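Local atomic coordinates of inactive glucansucrase (Lactobacillus reuteri, PDB entry 5JBD), a protein that is an inactive member of the glucansucrase group, a calcium-bearing glycosyl hydrolase family 70 protein built around a TIM-type barrel. Residues L293-Q298 / T818-T823. Numbering follows the deposited sequence.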
loop_
_atom_site.group_PDB
_atom_site.type_symbol
_atom_site.label_atom_id
_atom_site.label_comp_id
_atom_site.label_asym_id
_atom_site.label_seq_id
_atom_site.Cartn_x
_atom_site.Cartn_y
_atom_site.Cartn_z
ATOM N N LEU A 293 -0.357 -16.050 6.180
ATOM C CA LEU A 293 -0.070 -15.644 7.561
ATOM C C LEU A 293 0.298 -16.856 8.421
ATOM O O LEU A 293 1.231 -16.782 9.208
ATOM C CB LEU A 293 -1.246 -14.868 8.155
ATOM C CG LEU A 293 -1.785 -13.685 7.340
ATOM C CD1 LEU A 293 -3.040 -13.134 7.993
ATOM C CD2 LEU A 293 -0.738 -12.594 7.204
ATOM N N ASP A 294 -0.410 -17.971 8.251
ATOM C CA ASP A 294 -0.037 -19.238 8.897
ATOM C C ASP A 294 1.388 -19.647 8.517
ATOM O O ASP A 294 2.194 -20.011 9.363
ATOM C CB ASP A 294 -0.985 -20.373 8.484
ATOM C CG ASP A 294 -2.374 -20.254 9.090
ATOM O OD1 ASP A 294 -2.553 -19.612 10.149
ATOM O OD2 ASP A 294 -3.310 -20.843 8.515
ATOM N N GLN A 295 1.674 -19.577 7.220
ATOM C CA GLN A 295 2.955 -20.057 6.661
ATOM C C GLN A 295 4.130 -19.194 7.081
ATOM O O GLN A 295 5.197 -19.722 7.407
ATOM C CB GLN A 295 2.839 -20.164 5.136
ATOM C CG GLN A 295 1.910 -21.317 4.763
ATOM C CD GLN A 295 1.254 -21.210 3.404
ATOM O OE1 GLN A 295 1.337 -20.182 2.715
ATOM N NE2 GLN A 295 0.547 -22.277 3.032
ATOM N N MET A 296 3.919 -17.883 7.121
ATOM C CA MET A 296 4.932 -16.966 7.649
ATOM C C MET A 296 5.269 -17.313 9.101
ATOM O O MET A 296 6.434 -17.400 9.459
ATOM C CB MET A 296 4.460 -15.517 7.555
ATOM C CG MET A 296 5.445 -14.491 8.103
ATOM S SD MET A 296 4.827 -12.810 8.120
ATOM C CE MET A 296 5.112 -12.378 6.402
ATOM N N GLY A 297 4.245 -17.486 9.934
ATOM C CA GLY A 297 4.458 -17.882 11.325
ATOM C C GLY A 297 5.183 -19.211 11.453
ATOM O O GLY A 297 6.085 -19.360 12.283
ATOM N N GLN A 298 4.818 -20.168 10.604
ATOM C CA GLN A 298 5.470 -21.492 10.611
ATOM C C GLN A 298 6.963 -21.387 10.297
ATOM O O GLN A 298 7.782 -22.004 10.986
ATOM C CB GLN A 298 4.783 -22.432 9.632
ATOM C CG GLN A 298 5.247 -23.877 9.742
ATOM C CD GLN A 298 4.668 -24.765 8.660
ATOM O OE1 GLN A 298 3.756 -24.361 7.922
ATOM N NE2 GLN A 298 5.197 -25.995 8.557
ATOM N N THR A 818 2.891 -29.506 5.411
ATOM C CA THR A 818 1.736 -28.963 6.129
ATOM C C THR A 818 0.688 -28.497 5.139
ATOM O O THR A 818 0.964 -27.629 4.302
ATOM C CB THR A 818 2.160 -27.797 7.005
ATOM O OG1 THR A 818 3.111 -28.278 7.957
ATOM C CG2 THR A 818 0.943 -27.158 7.735
ATOM N N LYS A 819 -0.513 -29.064 5.235
ATOM C CA LYS A 819 -1.583 -28.737 4.293
ATOM C C LYS A 819 -2.228 -27.413 4.674
ATOM O O LYS A 819 -2.706 -27.255 5.787
ATOM C CB LYS A 819 -2.621 -29.848 4.254
ATOM C CG LYS A 819 -2.068 -31.145 3.679
ATOM C CD LYS A 819 -3.130 -32.225 3.618
ATOM C CE LYS A 819 -2.687 -33.411 2.765
ATOM N NZ LYS A 819 -2.073 -34.471 3.604
ATOM N N ALA A 820 -2.215 -26.461 3.753
ATOM C CA ALA A 820 -2.861 -25.157 3.952
ATOM C C ALA A 820 -4.385 -25.283 4.096
ATOM O O ALA A 820 -5.010 -26.162 3.506
ATOM C CB ALA A 820 -2.518 -24.228 2.794
ATOM N N ILE A 821 -4.970 -24.397 4.893
ATOM C CA ILE A 821 -6.420 -24.425 5.178
ATOM C C ILE A 821 -7.242 -24.179 3.918
ATOM O O ILE A 821 -8.136 -24.939 3.611
ATOM C CB ILE A 821 -6.818 -23.388 6.281
ATOM C CG1 ILE A 821 -6.150 -23.776 7.620
ATOM C CG2 ILE A 821 -8.338 -23.302 6.440
ATOM C CD1 ILE A 821 -6.434 -22.912 8.850
ATOM N N SER A 822 -6.949 -23.104 3.197
ATOM C CA SER A 822 -7.807 -22.699 2.084
ATOM C C SER A 822 -7.819 -23.733 0.953
ATOM O O SER A 822 -8.872 -23.966 0.367
ATOM C CB SER A 822 -7.443 -21.307 1.555
ATOM O OG SER A 822 -6.326 -21.317 0.678
ATOM N N THR A 823 -6.679 -24.378 0.700
ATOM C CA THR A 823 -6.533 -25.341 -0.430
ATOM C C THR A 823 -6.542 -26.814 -0.065
ATOM O O THR A 823 -6.850 -27.649 -0.918
ATOM C CB THR A 823 -5.209 -25.121 -1.166
ATOM O OG1 THR A 823 -4.116 -25.272 -0.242
ATOM C CG2 THR A 823 -5.180 -23.753 -1.786
HETATM O O HOH W 1 -2.910 -22.584 6.304
HETATM O O HOH W 2 0.997 -24.881 4.652
#
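This is a water-mediated contact between a barrel helix and an irregular loop: D294, Q295 and Q298, on one side of helix 291-304, face T818, A820 and I821. The helix follows strand 279-282 of the TIM-type barrel, and L293 and M296 point back onto that strand, while the loop 818-823, from a part of the chain some 520 residues later, runs past the opposite side of the helix. Direct packing is sparse, burying about 175 Å² summed over both sides, and two waters carry the polar link. One takes the backbone N-H of I821 at 3.1 Å from N and donates to D294 OD2, 2.8 Å away. That carboxylate is also gripped by K334, through a salt bridge to OD1, and by Q226, which bonds OD2; such company would probably favour the charged form. Alongside the water, the side chain of I821 crosses that of D294 at roughly a right angle and brings CD1 to 3.8 Å from OD2. The second water accepts from Q295 NE2 and donates to the carbonyl O of T818. Q295 reaches it with an extended chain whose CG stands anti to its own carbonyl carbon (chi1 -70°). With Q252 OE1 of helix 249-263 and the water both accepting from NE2, the turn of this buried amide is probably held. The same nitrogen lies 3.6 Å from CB of A820, whose methyl also rests on Q252. Further along, Q298 swings CG anti to the backbone N (chi1 -171°) and stretches out to meet T818 from the opposite direction. D814 serves both: its OD2 accepts from Q298 NE2 and its backbone O bonds T818 OG1, with Q298 NE2 and T818 OG1 3.2 Å apart.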